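Local coordinates for protein tricorn protease (Thermoplasma acidophilum, PDB 1K32) that is a serine protease that takes part in protein degradation, probably cutting peptides released by the proteasome, and forms a six-chain assembly, at residues L82-G87 and G118-S123; Y137-E140 and N145-P148; I739-K744 and Y750-A755. All coordinates share one frame; numbering follows the deposited sequence.

Contact 1: residues L82-G87 and G118-S123; sequences LYFYNG and GNLIIS
Leu82 opens the meeting of the two strands by pushing its CD1 methyl against CG2 of Ile122, only 3.4 Å away and closer than usual van der Waals contact. The two side chains approach at a slant, and it is the gamma methyl of the isoleucine that is met: with chi1 at 59°, CG1 sits between the backbone N and the carbonyl carbon, which turns CG2 toward the leucine. Branched aliphatic residues suit this place because both are buried and their side chains together must span the 9.1 Å between the CA atoms of Leu82 and Ile122. No hydrogen bond crosses between the segments. They belong to separate antiparallel sheets, consecutive blades of the N-terminal six-bladed propeller, and blades of this fold pack face against face through apolar side chains. Two residues on, Phe84 spans a still wider separation, 10.2 Å from its CA to that of Leu120, a distance the long reach of a phenylalanine ring suits. Its ring meets Leu120 edge-on: CD2 of the leucine lies in the ring plane, 3.2 Å from CE2 and 3.5 Å from CZ, the two side chains coming from opposite directions. Phe61 makes an edge-to-face contact with the same ring, while Leu120 also rests on Val111 and Phe114 of its own blade and on Val139 of the next strand.

Contact 2: residues Y137-E140 and N145-P148; sequences YRVE and NFVP
Asn145 ND2 gives a hydrogen bond to Glu140 OE2 (2.9 Å, 160° at the hydrogen), the one polar link between side chains across this hairpin. The oxygen lies close to the amide plane, but the donor reaches it from above the carboxylate, 44° out of its plane. The other amide atom, Asn145 OD1, accepts from the backbone N of Leu745, so this buried amide uses both its ends. Backbone bonds hold the antiparallel strands: Arg138 N to Val147 O is 2.7 Å, Val147 N to Arg138 O is 3.0 Å, and Glu140 N to Asn145 O is 3.1 Å. The arginine chain bends at chi3 (64°), which lays its guanidinium beside Val147, whose CB stands 3.8 Å above one face, toward its rim; a long salt bridge runs from Arg138 NH1 to Glu140 OE1. With a leucine in place of Glu140, the amide nitrogen of Asn145 would probably lose its acceptor and Arg138 a more distant countercharge. On the other face Tyr137 CE1 packs on Pro148 CB at 3.8 Å, and Val139 CG2 lies 4.1 Å from Phe146 CE2. Proline fits a non-hydrogen-bonded site, where no N-H is needed toward the partner strand. The hairpin forms the outer half of a four-stranded propeller blade: strand 120-124 flanks 137-140 on its inner side, and Phe146 meets Phe98 and, edge-to-face, Tyr796.

Contact 3: residues I739-K744 and Y750-A755; sequences IACDFK and YVVAKA
Cys741 and Val752 meet on the more buried face of this hairpin, where Cys741 SG lies 3.9 Å from Val752 CG1 and Ala755 adds its small methyl nearby. Phe743 shares that face; Val752 CG2 lies near its ring plane, at the edge, and Tyr750 CD2 is 4.0 Å from Phe743 CB. Compact or apolar residues suit this side, since Ile781, Ile795 and Leu799 pack against the phenylalanine. The tyrosine hydroxyl reaches beyond the hairpin to the carbonyl O of Ile144. The strands begin the antiparallel sheet of the PDZ domain, and a classic beta bulge interrupts their pairing: Ala753 and Lys754 both stand across from Asp742. Asp742 O takes a short bond from Ala753 N (2.7 Å) and a weak one from Lys754 N (3.5 Å), while Asp742 N returns one to Lys754 O at 2.9 Å. Regular pairing resumes at Phe743 and Val752, and Lys744 and Val751 exchange two backbone bonds. The opposite face, with both lysines and Asp742, is more polar and opens to solvent. It has one close spot, where Val751, with chi1 at 60°, brings CG1 to 3.2 Å from Lys744 O; Lys744 CB lies 3.9 Å from Val751 CG1 before its extended chain leads away. Lys754 also stretches outward, its NZ making no contact with Asp742, whose carboxylate instead forms a salt bridge with Arg833 and a hydrogen bond with Tyr756.

Overall arrangement
Contact 2 lies in the blade that supplies the second segment of contact 1: strands 120-124 and 135-140 are neighbours in its sheet, with Leu120 O 2.9 Å from Val139 N, and Ile122 CD1 packs at 3.5 Å on Phe146 CE2. Contact 1, wholly buried, joins two blades by hydrocarbon alone. Contacts 2 and 3 are hairpins tied by backbone bonds, each with one apolar face and one bearing charged side chains; a bulge distorts only contact 3. Contact 3 belongs to the PDZ domain, yet its centre is about 14 Å from that of contact 2, and Asn145 and Tyr750 reach across this domain boundary. Contacts 1 and 3 do not touch, their centres being about 23 Å apart.

Contact 1: residues L82-G87 and G118-S123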
loop_
_atom_site.group_PDB
_atom_site.type_symbol
_atom_site.label_atom_id
_atom_site.label_comp_id
_atom_site.label_asym_id
_atom_site.label_seq_id
_atom_site.Cartn_x
_atom_site.Cartn_y
_atom_site.Cartn_z
ATOM N N LEU A 82 45.419 -30.368 -24.571
ATOM C CA LEU A 82 45.977 -31.608 -25.087
ATOM C C LEU A 82 45.804 -32.846 -24.203
ATOM O O LEU A 82 45.741 -32.742 -22.969
ATOM C CB LEU A 82 47.459 -31.401 -25.385
ATOM C CG LEU A 82 47.839 -30.118 -26.140
ATOM C CD1 LEU A 82 49.356 -30.062 -26.252
ATOM C CD2 LEU A 82 47.183 -30.055 -27.538
ATOM N N TYR A 83 45.732 -34.011 -24.862
ATOM C CA TYR A 83 45.589 -35.312 -24.214
ATOM C C TYR A 83 46.621 -36.290 -24.767
ATOM O O TYR A 83 47.206 -36.075 -25.840
ATOM C CB TYR A 83 44.223 -35.947 -24.483
ATOM C CG TYR A 83 43.053 -35.371 -23.728
ATOM C CD1 TYR A 83 42.588 -34.074 -23.993
ATOM C CD2 TYR A 83 42.397 -36.125 -22.755
ATOM C CE1 TYR A 83 41.496 -33.549 -23.300
ATOM C CE2 TYR A 83 41.308 -35.608 -22.061
ATOM C CZ TYR A 83 40.865 -34.320 -22.336
ATOM O OH TYR A 83 39.816 -33.798 -21.620
ATOM N N PHE A 84 46.814 -37.374 -24.025
ATOM C CA PHE A 84 47.713 -38.446 -24.419
ATOM C C PHE A 84 46.834 -39.675 -24.568
ATOM O O PHE A 84 45.936 -39.905 -23.750
ATOM C CB PHE A 84 48.753 -38.754 -23.335
ATOM C CG PHE A 84 49.926 -37.815 -23.310
ATOM C CD1 PHE A 84 50.883 -37.914 -22.296
ATOM C CD2 PHE A 84 50.078 -36.828 -24.283
ATOM C CE1 PHE A 84 51.974 -37.041 -22.250
ATOM C CE2 PHE A 84 51.159 -35.953 -24.248
ATOM C CZ PHE A 84 52.111 -36.056 -23.229
ATOM N N TYR A 85 47.060 -40.439 -25.627
ATOM C CA TYR A 85 46.330 -41.684 -25.809
ATOM C C TYR A 85 47.373 -42.795 -25.798
ATOM O O TYR A 85 48.384 -42.723 -26.492
ATOM C CB TYR A 85 45.562 -41.732 -27.130
ATOM C CG TYR A 85 44.948 -43.091 -27.374
ATOM C CD1 TYR A 85 43.923 -43.566 -26.563
ATOM C CD2 TYR A 85 45.432 -43.931 -28.376
ATOM C CE1 TYR A 85 43.392 -44.850 -26.740
ATOM C CE2 TYR A 85 44.910 -45.220 -28.562
ATOM C CZ TYR A 85 43.892 -45.668 -27.738
ATOM O OH TYR A 85 43.372 -46.930 -27.899
ATOM N N ASN A 86 47.138 -43.818 -24.997
ATOM C CA ASN A 86 48.083 -44.918 -24.923
ATOM C C ASN A 86 47.417 -46.173 -25.468
ATOM O O ASN A 86 46.557 -46.764 -24.811
ATOM C CB ASN A 86 48.515 -45.138 -23.471
ATOM C CG ASN A 86 49.720 -46.039 -23.362
ATOM O OD1 ASN A 86 49.900 -46.948 -24.175
ATOM N ND2 ASN A 86 50.549 -45.804 -22.351
ATOM N N GLY A 87 47.812 -46.566 -26.673
ATOM C CA GLY A 87 47.241 -47.747 -27.290
ATOM C C GLY A 87 47.532 -49.041 -26.553
ATOM O O GLY A 87 46.858 -50.043 -26.761
ATOM N N GLY A 118 62.701 -37.927 -27.051
ATOM C CA GLY A 118 61.338 -38.390 -27.239
ATOM C C GLY A 118 60.310 -37.631 -26.419
ATOM O O GLY A 118 59.141 -38.019 -26.378
ATOM N N ASN A 119 60.726 -36.551 -25.762
ATOM C CA ASN A 119 59.787 -35.779 -24.956
ATOM C C ASN A 119 58.924 -34.863 -25.801
ATOM O O ASN A 119 59.384 -34.280 -26.787
ATOM C CB ASN A 119 60.526 -34.936 -23.918
ATOM C CG ASN A 119 61.421 -35.769 -23.033
ATOM O OD1 ASN A 119 62.639 -35.601 -23.031
ATOM N ND2 ASN A 119 60.823 -36.680 -22.279
ATOM N N LEU A 120 57.666 -34.735 -25.398
ATOM C CA LEU A 120 56.725 -33.877 -26.100
ATOM C C LEU A 120 57.064 -32.397 -25.934
ATOM O O LEU A 120 57.354 -31.939 -24.833
ATOM C CB LEU A 120 55.314 -34.114 -25.576
ATOM C CG LEU A 120 54.224 -33.179 -26.107
ATOM C CD1 LEU A 120 54.125 -33.317 -27.618
ATOM C CD2 LEU A 120 52.890 -33.525 -25.449
ATOM N N ILE A 121 57.051 -31.668 -27.049
ATOM C CA ILE A 121 57.267 -30.226 -27.036
ATOM C C ILE A 121 55.942 -29.650 -27.517
ATOM O O ILE A 121 55.421 -30.069 -28.556
ATOM C CB ILE A 121 58.367 -29.754 -28.024
ATOM C CG1 ILE A 121 59.693 -30.466 -27.728
ATOM C CG2 ILE A 121 58.535 -28.230 -27.888
ATOM C CD1 ILE A 121 60.207 -30.219 -26.317
ATOM N N ILE A 122 55.394 -28.710 -26.760
ATOM C CA ILE A 122 54.136 -28.099 -27.129
ATOM C C ILE A 122 54.320 -26.639 -27.444
ATOM O O ILE A 122 55.302 -26.020 -27.036
ATOM C CB ILE A 122 53.055 -28.220 -26.013
ATOM C CG1 ILE A 122 53.530 -27.554 -24.723
ATOM C CG2 ILE A 122 52.699 -29.674 -25.796
ATOM C CD1 ILE A 122 52.454 -27.559 -23.623
ATOM N N SER A 123 53.365 -26.105 -28.194
ATOM C CA SER A 123 53.381 -24.710 -28.577
ATOM C C SER A 123 52.125 -24.105 -27.991
ATOM O O SER A 123 51.036 -24.626 -28.208
ATOM C CB SER A 123 53.362 -24.589 -30.090
ATOM O OG SER A 123 53.144 -23.260 -30.470
#

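Contact 2: residues Y137-E140 and N145-P148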
loop_
_atom_site.group_PDB
_atom_site.type_symbol
_atom_site.label_atom_id
_atom_site.label_comp_id
_atom_site.label_asym_id
_atom_site.label_seq_id
_atom_site.Cartn_x
_atom_site.Cartn_y
_atom_site.Cartn_z
ATOM N N TYR A 137 57.423 -25.271 -25.044
ATOM C CA TYR A 137 57.695 -25.820 -23.723
ATOM C C TYR A 137 57.881 -27.334 -23.825
ATOM O O TYR A 137 57.192 -28.003 -24.601
ATOM C CB TYR A 137 56.516 -25.562 -22.772
ATOM C CG TYR A 137 56.137 -24.115 -22.581
ATOM C CD1 TYR A 137 56.548 -23.413 -21.445
ATOM C CD2 TYR A 137 55.350 -23.448 -23.527
ATOM C CE1 TYR A 137 56.179 -22.086 -21.250
ATOM C CE2 TYR A 137 54.977 -22.119 -23.342
ATOM C CZ TYR A 137 55.392 -21.448 -22.200
ATOM O OH TYR A 137 55.007 -20.153 -22.000
ATOM N N ARG A 138 58.824 -27.875 -23.058
ATOM C CA ARG A 138 59.012 -29.317 -23.035
ATOM C C ARG A 138 58.069 -29.777 -21.934
ATOM O O ARG A 138 58.060 -29.195 -20.856
ATOM C CB ARG A 138 60.441 -29.709 -22.658
ATOM C CG ARG A 138 60.577 -31.211 -22.476
ATOM C CD ARG A 138 62.014 -31.689 -22.323
ATOM N NE ARG A 138 62.651 -31.175 -21.113
ATOM C CZ ARG A 138 63.366 -30.060 -21.075
ATOM N NH1 ARG A 138 63.911 -29.655 -19.939
ATOM N NH2 ARG A 138 63.546 -29.361 -22.186
ATOM N N VAL A 139 57.270 -30.803 -22.205
ATOM C CA VAL A 139 56.332 -31.287 -21.209
ATOM C C VAL A 139 56.985 -32.331 -20.305
ATOM O O VAL A 139 57.728 -33.201 -20.773
ATOM C CB VAL A 139 55.085 -31.911 -21.868
ATOM C CG1 VAL A 139 54.095 -32.352 -20.783
ATOM C CG2 VAL A 139 54.438 -30.897 -22.827
ATOM N N GLU A 140 56.686 -32.248 -19.014
ATOM C CA GLU A 140 57.244 -33.175 -18.046
ATOM C C GLU A 140 56.157 -33.804 -17.178
ATOM O O GLU A 140 55.176 -33.151 -16.808
ATOM C CB GLU A 140 58.270 -32.461 -17.147
ATOM C CG GLU A 140 59.530 -31.988 -17.866
ATOM C CD GLU A 140 60.590 -31.389 -16.930
ATOM O OE1 GLU A 140 61.775 -31.388 -17.302
ATOM O OE2 GLU A 140 60.256 -30.907 -15.834
ATOM N N ASN A 145 54.734 -30.258 -15.011
ATOM C CA ASN A 145 55.612 -29.108 -15.157
ATOM C C ASN A 145 55.898 -28.814 -16.630
ATOM O O ASN A 145 55.914 -29.719 -17.464
ATOM C CB ASN A 145 56.925 -29.385 -14.403
ATOM C CG ASN A 145 57.895 -28.214 -14.442
ATOM O OD1 ASN A 145 57.590 -27.114 -13.969
ATOM N ND2 ASN A 145 59.078 -28.447 -15.001
ATOM N N PHE A 146 56.107 -27.546 -16.954
ATOM C CA PHE A 146 56.403 -27.166 -18.332
ATOM C C PHE A 146 57.677 -26.347 -18.320
ATOM O O PHE A 146 57.801 -25.377 -17.570
ATOM C CB PHE A 146 55.265 -26.346 -18.946
ATOM C CG PHE A 146 53.959 -27.073 -19.001
ATOM C CD1 PHE A 146 53.144 -27.149 -17.873
ATOM C CD2 PHE A 146 53.561 -27.729 -20.164
ATOM C CE1 PHE A 146 51.950 -27.869 -17.910
ATOM C CE2 PHE A 146 52.377 -28.449 -20.208
ATOM C CZ PHE A 146 51.565 -28.524 -19.087
ATOM N N VAL A 147 58.622 -26.753 -19.155
ATOM C CA VAL A 147 59.905 -26.090 -19.238
ATOM C C VAL A 147 59.988 -25.321 -20.548
ATOM O O VAL A 147 59.974 -25.914 -21.621
ATOM C CB VAL A 147 61.062 -27.117 -19.195
ATOM C CG1 VAL A 147 62.379 -26.393 -19.249
ATOM C CG2 VAL A 147 60.954 -27.998 -17.934
ATOM N N PRO A 148 60.085 -23.986 -20.468
ATOM C CA PRO A 148 60.169 -23.135 -21.656
ATOM C C PRO A 148 61.502 -23.300 -22.379
ATOM O O PRO A 148 62.556 -23.398 -21.746
ATOM C CB PRO A 148 59.975 -21.729 -21.080
ATOM C CG PRO A 148 60.628 -21.830 -19.740
ATOM C CD PRO A 148 60.136 -23.179 -19.234
#

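Contact 3: residues I739-K744 and Y750-A755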
loop_
_atom_site.group_PDB
_atom_site.type_symbol
_atom_site.label_atom_id
_atom_site.label_comp_id
_atom_site.label_asym_id
_atom_site.label_seq_id
_atom_site.Cartn_x
_atom_site.Cartn_y
_atom_site.Cartn_z
ATOM N N ILE A 739 45.777 -17.373 -11.375
ATOM C CA ILE A 739 45.989 -16.389 -10.323
ATOM C C ILE A 739 47.145 -15.487 -10.742
ATOM O O ILE A 739 47.822 -14.887 -9.918
ATOM C CB ILE A 739 46.285 -17.073 -8.969
ATOM C CG1 ILE A 739 47.560 -17.906 -9.053
ATOM C CG2 ILE A 739 45.106 -17.956 -8.585
ATOM C CD1 ILE A 739 47.893 -18.657 -7.755
ATOM N N ALA A 740 47.352 -15.398 -12.052
ATOM C CA ALA A 740 48.409 -14.565 -12.619
ATOM C C ALA A 740 49.776 -14.866 -12.006
ATOM O O ALA A 740 50.494 -13.960 -11.567
ATOM C CB ALA A 740 48.065 -13.082 -12.439
ATOM N N CYS A 741 50.128 -16.142 -11.977
ATOM C CA CYS A 741 51.422 -16.568 -11.463
ATOM C C CYS A 741 51.967 -17.672 -12.362
ATOM O O CYS A 741 51.198 -18.439 -12.934
ATOM C CB CYS A 741 51.302 -17.124 -10.037
ATOM S SG CYS A 741 51.007 -15.932 -8.716
ATOM N N ASP A 742 53.286 -17.735 -12.500
ATOM C CA ASP A 742 53.920 -18.799 -13.275
ATOM C C ASP A 742 54.518 -19.770 -12.252
ATOM O O ASP A 742 55.235 -19.350 -11.339
ATOM C CB ASP A 742 55.024 -18.242 -14.162
ATOM C CG ASP A 742 54.486 -17.552 -15.409
ATOM O OD1 ASP A 742 55.293 -16.918 -16.112
ATOM O OD2 ASP A 742 53.270 -17.646 -15.686
ATOM N N PHE A 743 54.224 -21.059 -12.387
ATOM C CA PHE A 743 54.756 -22.031 -11.427
ATOM C C PHE A 743 55.880 -22.883 -11.997
ATOM O O PHE A 743 55.879 -23.222 -13.180
ATOM C CB PHE A 743 53.650 -22.955 -10.919
ATOM C CG PHE A 743 52.388 -22.245 -10.554
ATOM C CD1 PHE A 743 51.262 -22.337 -11.374
ATOM C CD2 PHE A 743 52.320 -21.467 -9.402
ATOM C CE1 PHE A 743 50.091 -21.667 -11.053
ATOM C CE2 PHE A 743 51.148 -20.789 -9.072
ATOM C CZ PHE A 743 50.028 -20.889 -9.903
ATOM N N LYS A 744 56.828 -23.232 -11.131
ATOM C CA LYS A 744 57.974 -24.051 -11.501
ATOM C C LYS A 744 58.125 -25.160 -10.456
ATOM O O LYS A 744 58.239 -24.888 -9.257
ATOM C CB LYS A 744 59.235 -23.179 -11.544
ATOM C CG LYS A 744 60.523 -23.907 -11.872
ATOM C CD LYS A 744 61.720 -22.954 -11.742
ATOM C CE LYS A 744 63.063 -23.670 -11.890
ATOM N NZ LYS A 744 64.223 -22.770 -11.600
ATOM N N TYR A 750 55.919 -26.772 -5.861
ATOM C CA TYR A 750 55.790 -25.760 -6.892
ATOM C C TYR A 750 56.167 -24.444 -6.241
ATOM O O TYR A 750 55.681 -24.130 -5.147
ATOM C CB TYR A 750 54.350 -25.620 -7.395
ATOM C CG TYR A 750 53.885 -26.679 -8.359
ATOM C CD1 TYR A 750 52.982 -27.662 -7.954
ATOM C CD2 TYR A 750 54.318 -26.683 -9.688
ATOM C CE1 TYR A 750 52.520 -28.615 -8.835
ATOM C CE2 TYR A 750 53.851 -27.641 -10.589
ATOM C CZ TYR A 750 52.950 -28.600 -10.151
ATOM O OH TYR A 750 52.441 -29.526 -11.021
ATOM N N VAL A 751 57.033 -23.682 -6.902
ATOM C CA VAL A 751 57.426 -22.370 -6.410
ATOM C C VAL A 751 56.833 -21.336 -7.372
ATOM O O VAL A 751 56.756 -21.576 -8.584
ATOM C CB VAL A 751 58.962 -22.202 -6.390
ATOM C CG1 VAL A 751 59.526 -22.374 -7.789
ATOM C CG2 VAL A 751 59.334 -20.825 -5.855
ATOM N N VAL A 752 56.388 -20.204 -6.840
ATOM C CA VAL A 752 55.849 -19.146 -7.687
ATOM C C VAL A 752 57.051 -18.489 -8.357
ATOM O O VAL A 752 57.754 -17.685 -7.744
ATOM C CB VAL A 752 55.086 -18.095 -6.866
ATOM C CG1 VAL A 752 54.623 -16.955 -7.775
ATOM C CG2 VAL A 752 53.898 -18.742 -6.187
ATOM N N ALA A 753 57.289 -18.851 -9.612
ATOM C CA ALA A 753 58.427 -18.326 -10.358
ATOM C C ALA A 753 58.261 -16.854 -10.673
ATOM O O ALA A 753 59.246 -16.119 -10.753
ATOM C CB ALA A 753 58.613 -19.114 -11.649
ATOM N N LYS A 754 57.016 -16.428 -10.867
ATOM C CA LYS A 754 56.737 -15.035 -11.166
ATOM C C LYS A 754 55.294 -14.676 -10.852
ATOM O O LYS A 754 54.385 -15.461 -11.104
ATOM C CB LYS A 754 57.034 -14.739 -12.634
ATOM C CG LYS A 754 56.791 -13.287 -13.005
ATOM C CD LYS A 754 57.136 -13.023 -14.458
ATOM C CE LYS A 754 56.900 -11.570 -14.806
ATOM N NZ LYS A 754 57.276 -11.304 -16.214
ATOM N N ALA A 755 55.099 -13.491 -10.282
ATOM C CA ALA A 755 53.775 -12.996 -9.932
ATOM C C ALA A 755 53.582 -11.724 -10.757
ATOM O O ALA A 755 54.403 -10.816 -10.707
ATOM C CB ALA A 755 53.700 -12.702 -8.443
#